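Local coordinates for putative tetrapyrrole (Corrin/porphyrin) methylase (Bacteroides fragilis, PDB 3FFY), which probably transfers a methyl group from S-adenosyl-L-methionine to the ribose 2'-oxygen of a cytidine in 16S rRNA, this chain being the C-terminal half of the enzyme, at residues Cys21-Leu26 / Lys37-Glu42; Lys30-Lys35 / Leu55-Thr60; Thr60-Tyr65 / Gly88-Leu93; Arg76-Ser79 / Glu83-Val86. All blocks are in the same frame, centred on the assembly; numbering follows the deposited sequence.

Contact 1 (Cys21-Leu26 / Lys37-Glu42)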
# COMPACT_ATOMS: atom_id res chain seq x y z
N CYS A 21 2.15 10.79 -14.47
CA CYS A 21 2.97 10.60 -15.63
C CYS A 21 3.63 9.24 -15.59
O CYS A 21 4.53 9.00 -14.77
CB CYS A 21 4.05 11.66 -15.66
SG CYS A 21 3.34 13.30 -15.77
N PHE A 22 3.19 8.35 -16.46
CA PHE A 22 3.89 7.10 -16.61
C PHE A 22 5.17 7.43 -17.36
O PHE A 22 5.11 7.93 -18.47
CB PHE A 22 3.08 6.04 -17.34
CG PHE A 22 3.83 4.77 -17.55
CD1 PHE A 22 4.02 3.90 -16.48
CD2 PHE A 22 4.46 4.50 -18.76
CE1 PHE A 22 4.78 2.72 -16.64
CE2 PHE A 22 5.20 3.34 -18.93
CZ PHE A 22 5.37 2.45 -17.86
N GLU A 23 6.32 7.16 -16.74
CA GLU A 23 7.61 7.41 -17.39
C GLU A 23 8.31 6.12 -17.84
O GLU A 23 9.17 6.14 -18.72
CB GLU A 23 8.53 8.16 -16.43
CG GLU A 23 7.93 9.41 -15.80
CD GLU A 23 7.79 10.58 -16.75
OE1 GLU A 23 8.36 10.58 -17.87
OE2 GLU A 23 7.12 11.53 -16.35
N GLY A 24 7.94 4.98 -17.26
CA GLY A 24 8.54 3.68 -17.64
C GLY A 24 9.93 3.54 -17.05
O GLY A 24 10.16 3.84 -15.91
N PHE A 25 10.87 3.09 -17.87
CA PHE A 25 12.24 2.88 -17.46
C PHE A 25 13.04 4.09 -17.84
O PHE A 25 12.91 4.59 -18.96
CB PHE A 25 12.79 1.69 -18.22
CG PHE A 25 12.15 0.40 -17.82
CD1 PHE A 25 12.63 -0.31 -16.70
CD2 PHE A 25 11.09 -0.11 -18.53
CE1 PHE A 25 12.05 -1.50 -16.32
CE2 PHE A 25 10.50 -1.31 -18.16
CZ PHE A 25 10.98 -2.00 -17.04
N LEU A 26 13.88 4.55 -16.94
CA LEU A 26 14.87 5.58 -17.26
C LEU A 26 15.88 5.06 -18.26
O LEU A 26 16.21 3.86 -18.30
CB LEU A 26 15.63 5.98 -16.03
CG LEU A 26 15.03 7.01 -15.09
CD1 LEU A 26 15.78 6.82 -13.76
CD2 LEU A 26 15.28 8.41 -15.64
N LYS A 37 16.77 15.75 -15.77
CA LYS A 37 16.77 17.20 -15.86
C LYS A 37 15.39 17.66 -16.31
O LYS A 37 14.86 18.66 -15.80
CB LYS A 37 17.82 17.65 -16.88
CG LYS A 37 18.62 18.92 -16.57
CD LYS A 37 19.40 19.36 -17.85
CE LYS A 37 19.88 20.82 -17.82
NZ LYS A 37 19.91 21.44 -19.21
N SER A 38 14.80 16.92 -17.26
CA SER A 38 13.51 17.30 -17.84
C SER A 38 12.36 17.21 -16.83
O SER A 38 11.36 17.95 -16.95
CB SER A 38 13.20 16.47 -19.10
OG SER A 38 12.30 15.40 -18.86
N LEU A 39 12.49 16.36 -15.80
CA LEU A 39 11.36 16.13 -14.88
C LEU A 39 11.34 17.04 -13.64
O LEU A 39 10.42 16.98 -12.79
CB LEU A 39 11.35 14.68 -14.44
CG LEU A 39 11.02 13.71 -15.55
CD1 LEU A 39 11.32 12.31 -15.03
CD2 LEU A 39 9.55 13.88 -16.05
N VAL A 40 12.35 17.91 -13.57
CA VAL A 40 12.59 18.74 -12.38
C VAL A 40 11.42 19.65 -11.97
O VAL A 40 11.20 19.83 -10.77
CB VAL A 40 13.94 19.49 -12.51
CG1 VAL A 40 13.93 20.75 -11.69
CG2 VAL A 40 15.08 18.53 -12.11
N ASP A 41 10.64 20.15 -12.94
CA ASP A 41 9.52 21.06 -12.68
C ASP A 41 8.15 20.36 -12.82
O ASP A 41 7.11 21.01 -12.88
CB ASP A 41 9.62 22.29 -13.62
CG ASP A 41 10.59 22.06 -14.79
OD1 ASP A 41 11.21 23.05 -15.27
OD2 ASP A 41 10.72 20.89 -15.24
N GLU A 42 8.15 19.03 -12.84
CA GLU A 42 6.92 18.26 -13.01
C GLU A 42 6.14 18.30 -11.71
O GLU A 42 6.65 17.87 -10.68
CB GLU A 42 7.28 16.81 -13.39
CG GLU A 42 6.09 15.90 -13.69
CD GLU A 42 5.06 16.53 -14.64
OE1 GLU A 42 5.36 16.76 -15.83
OE2 GLU A 42 3.92 16.77 -14.18

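Contact 2 (Lys30-Lys35 / Leu55-Thr60). With SO4 (sulfate ion), chain B.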
# COMPACT_ATOMS: atom_id res chain seq x y z
N LYS A 30 22.97 7.06 -22.33
CA LYS A 30 22.59 8.19 -23.18
C LYS A 30 21.11 8.56 -22.93
O LYS A 30 20.24 7.68 -22.86
CB LYS A 30 22.87 7.88 -24.66
CG LYS A 30 23.89 8.84 -25.34
CD LYS A 30 23.22 9.90 -26.28
CE LYS A 30 21.78 10.32 -25.81
NZ LYS A 30 21.32 11.70 -26.20
N GLY A 31 20.87 9.86 -22.75
CA GLY A 31 19.52 10.40 -22.57
C GLY A 31 19.05 10.46 -21.13
O GLY A 31 18.00 11.03 -20.86
N ARG A 32 19.81 9.89 -20.19
CA ARG A 32 19.34 9.73 -18.80
C ARG A 32 19.32 11.00 -17.99
O ARG A 32 18.32 11.30 -17.34
CB ARG A 32 20.22 8.73 -18.07
CG ARG A 32 19.79 8.49 -16.65
CD ARG A 32 20.80 7.57 -16.02
NE ARG A 32 20.41 7.19 -14.68
CZ ARG A 32 19.66 6.15 -14.34
NH1 ARG A 32 19.16 5.33 -15.25
NH2 ARG A 32 19.40 5.93 -13.06
N MSE A 33 20.45 11.70 -17.99
CA MSE A 33 20.55 13.01 -17.33
C MSE A 33 19.55 13.98 -17.96
O MSE A 33 18.85 14.69 -17.24
CB MSE A 33 21.96 13.58 -17.38
CG MSE A 33 23.01 12.64 -16.78
SE MSE A 33 22.55 11.75 -15.07
CE MSE A 33 23.34 12.96 -13.70
N THR A 34 19.44 13.96 -19.29
CA THR A 34 18.42 14.77 -19.95
C THR A 34 17.01 14.48 -19.45
O THR A 34 16.30 15.39 -19.09
CB THR A 34 18.45 14.54 -21.44
OG1 THR A 34 19.78 14.79 -21.90
CG2 THR A 34 17.45 15.49 -22.14
N LYS A 35 16.60 13.22 -19.45
CA LYS A 35 15.31 12.87 -18.91
C LYS A 35 15.16 13.37 -17.48
O LYS A 35 14.11 13.89 -17.13
CB LYS A 35 15.10 11.35 -18.93
CG LYS A 35 13.71 10.93 -18.47
CD LYS A 35 12.62 11.28 -19.51
CE LYS A 35 11.23 11.36 -18.87
NZ LYS A 35 10.12 11.22 -19.85
N LEU A 55 17.97 0.11 -8.56
CA LEU A 55 17.11 0.99 -7.76
C LEU A 55 17.84 2.05 -6.95
O LEU A 55 17.44 3.21 -6.96
CB LEU A 55 16.19 0.18 -6.83
CG LEU A 55 15.18 0.99 -5.98
CD1 LEU A 55 14.21 1.84 -6.87
CD2 LEU A 55 14.46 0.05 -5.03
N LEU A 56 18.91 1.66 -6.25
CA LEU A 56 19.56 2.58 -5.33
C LEU A 56 20.13 3.76 -6.10
O LEU A 56 19.95 4.89 -5.69
CB LEU A 56 20.69 1.90 -4.55
CG LEU A 56 20.97 2.21 -3.06
CD1 LEU A 56 22.49 2.19 -2.81
CD2 LEU A 56 20.29 3.42 -2.49
N LYS A 57 20.82 3.49 -7.21
CA LYS A 57 21.32 4.57 -8.09
C LYS A 57 20.20 5.52 -8.51
O LYS A 57 20.33 6.74 -8.35
CB LYS A 57 21.99 4.00 -9.36
CG LYS A 57 22.61 5.06 -10.32
CD LYS A 57 23.16 4.44 -11.63
CE LYS A 57 23.29 5.52 -12.76
NZ LYS A 57 24.08 5.05 -13.94
N THR A 58 19.12 4.95 -9.03
CA THR A 58 17.97 5.77 -9.46
C THR A 58 17.45 6.65 -8.31
O THR A 58 17.20 7.85 -8.49
CB THR A 58 16.86 4.89 -10.08
OG1 THR A 58 17.31 4.41 -11.34
CG2 THR A 58 15.59 5.71 -10.28
N LEU A 59 17.27 6.05 -7.12
CA LEU A 59 16.78 6.79 -5.95
C LEU A 59 17.75 7.86 -5.52
O LEU A 59 17.33 8.96 -5.17
CB LEU A 59 16.52 5.86 -4.77
CG LEU A 59 15.37 4.88 -4.94
CD1 LEU A 59 15.35 4.02 -3.71
CD2 LEU A 59 14.04 5.53 -5.16
N THR A 60 19.05 7.56 -5.60
CA THR A 60 20.07 8.54 -5.27
C THR A 60 20.00 9.72 -6.23
O THR A 60 19.97 10.88 -5.82
CB THR A 60 21.46 7.92 -5.27
OG1 THR A 60 21.44 6.82 -4.34
CG2 THR A 60 22.44 8.94 -4.83
S SO4 B . 22.66 12.42 -21.20
O1 SO4 B . 22.63 11.49 -19.97
O2 SO4 B . 22.76 11.60 -22.48
O3 SO4 B . 23.63 13.53 -20.88
O4 SO4 B . 21.35 13.21 -21.33

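Contact 3 (Thr60-Tyr65 / Gly88-Leu93)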
# COMPACT_ATOMS: atom_id res chain seq x y z
N THR A 60 19.05 7.56 -5.60
CA THR A 60 20.07 8.54 -5.27
C THR A 60 20.00 9.72 -6.23
O THR A 60 19.97 10.88 -5.82
CB THR A 60 21.46 7.92 -5.27
OG1 THR A 60 21.44 6.82 -4.34
CG2 THR A 60 22.44 8.94 -4.83
N GLN A 61 19.92 9.43 -7.51
CA GLN A 61 19.85 10.52 -8.49
C GLN A 61 18.53 11.29 -8.38
O GLN A 61 18.50 12.49 -8.59
CB GLN A 61 20.06 9.97 -9.89
CG GLN A 61 21.43 9.32 -10.03
CD GLN A 61 21.74 8.90 -11.45
OE1 GLN A 61 21.06 8.06 -12.04
NE2 GLN A 61 22.78 9.50 -12.02
N PHE A 62 17.44 10.59 -8.10
CA PHE A 62 16.17 11.25 -7.80
C PHE A 62 16.38 12.27 -6.65
O PHE A 62 15.89 13.43 -6.71
CB PHE A 62 15.09 10.21 -7.42
CG PHE A 62 14.40 9.53 -8.61
CD1 PHE A 62 14.86 9.67 -9.91
CD2 PHE A 62 13.29 8.70 -8.39
CE1 PHE A 62 14.22 9.05 -10.95
CE2 PHE A 62 12.66 8.10 -9.42
CZ PHE A 62 13.11 8.25 -10.69
N ALA A 63 17.09 11.86 -5.59
CA ALA A 63 17.37 12.79 -4.47
C ALA A 63 18.18 13.96 -4.98
O ALA A 63 17.94 15.11 -4.60
CB ALA A 63 18.13 12.09 -3.31
N GLU A 64 19.15 13.69 -5.83
CA GLU A 64 19.98 14.80 -6.33
C GLU A 64 19.14 15.78 -7.14
O GLU A 64 19.26 16.98 -6.95
CB GLU A 64 21.15 14.27 -7.14
CG GLU A 64 22.12 13.43 -6.36
CD GLU A 64 23.17 12.83 -7.25
OE1 GLU A 64 23.02 12.87 -8.48
OE2 GLU A 64 24.17 12.33 -6.75
N TYR A 65 18.26 15.28 -8.01
CA TYR A 65 17.44 16.13 -8.92
C TYR A 65 16.14 16.69 -8.31
O TYR A 65 15.72 17.80 -8.64
CB TYR A 65 17.06 15.35 -10.19
CG TYR A 65 18.14 15.30 -11.22
CD1 TYR A 65 19.19 14.40 -11.11
CD2 TYR A 65 18.15 16.20 -12.29
CE1 TYR A 65 20.21 14.38 -12.05
CE2 TYR A 65 19.17 16.19 -13.25
CZ TYR A 65 20.19 15.28 -13.13
OH TYR A 65 21.16 15.28 -14.08
N GLY A 88 8.26 6.85 1.96
CA GLY A 88 8.81 7.88 2.79
C GLY A 88 9.46 8.93 1.91
O GLY A 88 9.10 9.10 0.76
N THR A 89 10.41 9.64 2.48
CA THR A 89 11.21 10.57 1.69
C THR A 89 12.22 9.75 0.87
O THR A 89 12.50 8.55 1.16
CB THR A 89 11.91 11.53 2.57
OG1 THR A 89 12.91 10.83 3.32
CG2 THR A 89 10.93 12.28 3.56
N LEU A 90 12.75 10.37 -0.18
CA LEU A 90 13.83 9.75 -0.94
C LEU A 90 15.01 9.36 0.01
O LEU A 90 15.61 8.29 -0.12
CB LEU A 90 14.32 10.68 -2.08
CG LEU A 90 13.47 10.71 -3.36
CD1 LEU A 90 13.99 11.85 -4.33
CD2 LEU A 90 13.46 9.35 -4.03
N SER A 91 15.31 10.24 0.93
CA SER A 91 16.35 10.01 1.93
C SER A 91 16.11 8.71 2.76
O SER A 91 16.99 7.88 2.90
CB SER A 91 16.42 11.22 2.86
OG SER A 91 17.51 11.09 3.75
N GLU A 92 14.91 8.57 3.28
CA GLU A 92 14.50 7.35 3.98
C GLU A 92 14.60 6.11 3.09
O GLU A 92 15.10 5.06 3.54
CB GLU A 92 13.08 7.49 4.49
CG GLU A 92 12.96 8.43 5.65
CD GLU A 92 11.51 8.76 6.02
OE1 GLU A 92 10.62 8.81 5.16
OE2 GLU A 92 11.25 9.01 7.19
N LEU A 93 14.17 6.20 1.83
CA LEU A 93 14.28 5.03 0.97
C LEU A 93 15.74 4.71 0.59
O LEU A 93 16.06 3.58 0.39
CB LEU A 93 13.41 5.16 -0.27
CG LEU A 93 11.97 4.54 -0.17
CD1 LEU A 93 11.10 5.32 0.89
CD2 LEU A 93 11.36 4.53 -1.47

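Contact 4 (Arg76-Ser79 / Glu83-Val86). With SO4 (sulfate ion), chain C.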
# COMPACT_ATOMS: atom_id res chain seq x y z
N ARG A 76 6.49 -3.54 -4.88
CA ARG A 76 6.66 -4.77 -5.57
C ARG A 76 5.35 -5.52 -5.55
O ARG A 76 4.68 -5.64 -4.51
CB ARG A 76 7.76 -5.54 -4.86
CG ARG A 76 8.16 -6.78 -5.59
CD ARG A 76 9.13 -7.54 -4.80
NE ARG A 76 8.84 -8.94 -4.97
CZ ARG A 76 8.61 -9.79 -3.98
NH1 ARG A 76 8.65 -9.38 -2.71
NH2 ARG A 76 8.34 -11.07 -4.25
N GLU A 77 4.95 -5.97 -6.72
CA GLU A 77 3.70 -6.65 -6.84
C GLU A 77 3.93 -8.14 -6.57
O GLU A 77 4.60 -8.81 -7.34
CB GLU A 77 3.13 -6.44 -8.22
CG GLU A 77 1.92 -7.32 -8.42
CD GLU A 77 1.28 -7.22 -9.78
OE1 GLU A 77 0.71 -8.25 -10.20
OE2 GLU A 77 1.34 -6.13 -10.43
N ILE A 78 3.42 -8.68 -5.47
CA ILE A 78 3.55 -10.13 -5.22
C ILE A 78 2.44 -10.89 -5.94
O ILE A 78 2.64 -12.04 -6.29
CB ILE A 78 3.55 -10.46 -3.73
CG1 ILE A 78 4.74 -9.79 -3.06
CG2 ILE A 78 3.56 -11.98 -3.53
CD1 ILE A 78 4.48 -9.39 -1.62
N SER A 79 1.28 -10.28 -6.15
CA SER A 79 0.26 -10.89 -6.98
C SER A 79 -0.65 -9.78 -7.40
O SER A 79 -0.39 -8.60 -7.11
CB SER A 79 -0.50 -11.96 -6.22
OG SER A 79 -1.70 -11.46 -5.65
N GLU A 83 0.71 -6.77 -2.44
CA GLU A 83 1.75 -5.79 -2.77
C GLU A 83 2.61 -5.60 -1.54
O GLU A 83 2.20 -5.81 -0.42
CB GLU A 83 1.09 -4.49 -3.21
CG GLU A 83 2.00 -3.49 -3.94
CD GLU A 83 1.97 -3.51 -5.49
OE1 GLU A 83 2.56 -2.55 -6.03
OE2 GLU A 83 1.39 -4.41 -6.17
N GLU A 84 3.84 -5.22 -1.77
CA GLU A 84 4.76 -4.90 -0.73
C GLU A 84 5.29 -3.50 -1.04
O GLU A 84 5.66 -3.24 -2.18
CB GLU A 84 5.87 -5.89 -0.86
CG GLU A 84 6.53 -6.21 0.38
CD GLU A 84 7.73 -7.09 0.14
OE1 GLU A 84 8.04 -7.35 -1.07
OE2 GLU A 84 8.34 -7.54 1.15
N THR A 85 5.30 -2.61 -0.06
CA THR A 85 5.59 -1.22 -0.34
C THR A 85 6.47 -0.59 0.71
O THR A 85 6.34 -0.88 1.92
CB THR A 85 4.26 -0.43 -0.48
OG1 THR A 85 3.58 -0.95 -1.61
CG2 THR A 85 4.48 1.06 -0.72
N VAL A 86 7.42 0.23 0.23
CA VAL A 86 8.30 1.09 1.08
C VAL A 86 8.04 2.53 0.70
O VAL A 86 8.18 2.89 -0.49
CB VAL A 86 9.79 0.73 0.96
CG1 VAL A 86 10.62 1.62 1.92
CG2 VAL A 86 10.02 -0.84 1.29
S SO4 C . -3.12 -14.15 -4.74
O1 SO4 C . -2.22 -15.27 -5.20
O2 SO4 C . -2.19 -13.25 -3.97
O3 SO4 C . -4.10 -14.65 -3.69
O4 SO4 C . -3.69 -13.59 -5.97
O HOH W 1 -0.83 -6.06 -6.19

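Contact 1 (Cys21-Leu26 / Lys37-Glu42)
Cys-21 and Glu-23 on strand 20-24 meet Leu-39 and Glu-42 in a light van der Waals contact, between an outermost strand of the sheet within this chain and the turn that follows helix 32-38. Leucine fits the buried position 39: its CD2 lies 3.4 Å from Glu-23 OE2, and its side chain also packs on Met-46, Phe-48 and Phe-66. Glu-23 reaches it from the opposite direction with a chain bent at chi2 (-73°), and its other oxygen, OE1, forms a salt bridge with Lys-35. A polar end is thus paired with charge while still touching the leucine methyl. Strand 20-24, helix 32-38 and strand 45-50 form a beta-alpha-beta unit, and the contact joins its first strand to the connection leading back to the sheet. A type I turn from Leu-39 to Glu-42, with Glu-42 N bonded to Leu-39 O at 3.1 Å, reverses the chain here. At its end a bend at chi2 (48°) brings the Glu-42 carboxylate to the polarisable sulfur of the short Cys-21 side chain: SG is 3.8 Å from Glu-42 CD and almost as near both oxygens. Glu-42 OE2 also accepts a hydrogen bond from Arg-44 N.

Contact 2 (Lys30-Lys35 / Leu55-Thr60)
Arg-32, at the start of helix 32-38, reaches across to Lys-57 and Thr-58 of helix 55-66 and supplies a little over half of the surface buried between the segments. With CG anti to the backbone N (chi1 -179°) and the chain extended as far as NE, the guanidinium spans the gap although Arg-32 CA and Thr-58 CA, the nearest across the two segments, are 10.2 Å apart. Its NH2 donates to Thr-58 OG1 at 3.1 Å, a moderately bent bond (145°) with the oxygen close to the guanidinium plane. Threonine suits this buried spot because its hydroxyl serves two partners, the second being Glu-50 OE1. Arg-32 NH1 bonds to Pro-27 O and NE to Gln-61 OE1, so all three nitrogens are gripped and the group's rotation is fixed. Over one face passes Lys-57, whose CE is 3.8 Å from Arg-32 NE. Its NZ lies only 4.3 Å from that same NE, a pairing of like charges. At the same helix start a sulfate, probably from the crystallisation liquor, takes hydrogen bonds from three main-chain amides: Gly-31 N to O2 at 2.6 Å, Met-33 N (selenomethionine) to O1, and Thr-34 N to O4. Gly-31, the N-cap, turns with positive phi. This is the classic anion site at a helix N terminus, where first-turn amides have no acceptor within the helix and, with the helix dipole, favour negative charge.

Contact 3 (Thr60-Tyr65 / Gly88-Leu93)
A helix N terminus closed by a capping box sets Leu-90 against Phe-62 and Ala-63, joining the first turn of helix 90-99 to helix 55-66. Leu-90 does the reaching. Its CD1 presses on the backbone of the other helix, 3.3 Å from Ala-63 N and 3.4 Å from Phe-62 C, while CD2 comes up to the edge of the Phe-62 ring, close to its plane. The small side chain of Ala-63 lets the helices approach, its CB lying 4.2 Å from Leu-90 CB and the two CA atoms 5.9 Å apart. Of the Phe-62 side chain, CB comes nearest, 3.7 Å from Leu-90 CD1. CG stands anti to the carbonyl carbon (chi1 -81°), which carries the ring off toward the sheet and helix 32-38, where it meets Phe-48, Ile-108, Leu-110 and Leu-36. An aromatic here therefore fills the core while its root seats the leucine. Just before Leu-90, Thr-89 is the N-cap: its OG1 accepts from Glu-92 N at 3.0 Å in a nearly straight bond. Reciprocally, Glu-92 OE1 accepts from Thr-89 N at 2.8 Å on the anti side of the carboxylate, 25° out of its plane.

Contact 4 (Arg76-Ser79 / Glu83-Val86)
Two acids face each other here: Glu-77 and Glu-83 form a non-hydrogen-bonded antiparallel pair, with Glu-77 OE2 only 4.6 Å from Glu-83 OE2. Their closeness probably raises the proton affinity of one. Glu-83 bends at chi2 (96°), which folds its carboxylate over the partner strand until OE2 is 3.4 Å from Glu-77 CB. A water bridges the two segments, hydrogen-bonded to that OE2 (2.8 Å) and to Ser-79 O, while Glu-77 OE2 is hydrogen-bonded to Asn-2 ND2. Ser-79 OG donates to a sulfate, probably from the crystallisation liquor, that also bonds His-96 ND1 of the second subunit. On the other face the charges match. Arg-76 and Glu-84 run side by side from a hydrogen-bonded pair, and Arg-76 NH1 meets Glu-84 OE1 at 2.7 Å in a salt bridge; the hydrogen bond within it is weak, bent to 126°, the planar groups being turned 66° apart. Ile-78 lays CG1 over a face of the guanidinium and touches Glu-84 CB with CD1 at 3.8 Å. Backbone bonds join Arg-76 N to Glu-84 O (2.8 Å) and Glu-84 N to Arg-76 O (2.9 Å), near the turn of the beta hairpin formed by strands 71-77 and 82-87. Helix 6-12 lies on the Glu-77/Glu-83 side and helix 90-99 packs on Val-86, while residues 83-86 pair antiparallel with a strand of the second subunit, continuing the sheet.

Overall arrangement
From the N terminus, contact 1 closes first, tying strand 20-24 to the turn after helix 32-38. Contact 2 opens inside that loop and closes beyond it, so the two cross; both use helix 32-38, and a salt bridge from Glu-23 to Lys-35 links them. Contact 3 takes over on helix 55-66, sharing Thr-60 with contact 2, and spans the hairpin to reach helix 90-99. Contact 4 nests inside that loop, where Val-86 touches Leu-93. Contacts 1 and 4 lie toward opposite ends of this chain's part of the sheet, their centres about 22 Å apart, while contacts 2 and 3 link three helices, 32-38, 55-66 and 90-99, in sequence.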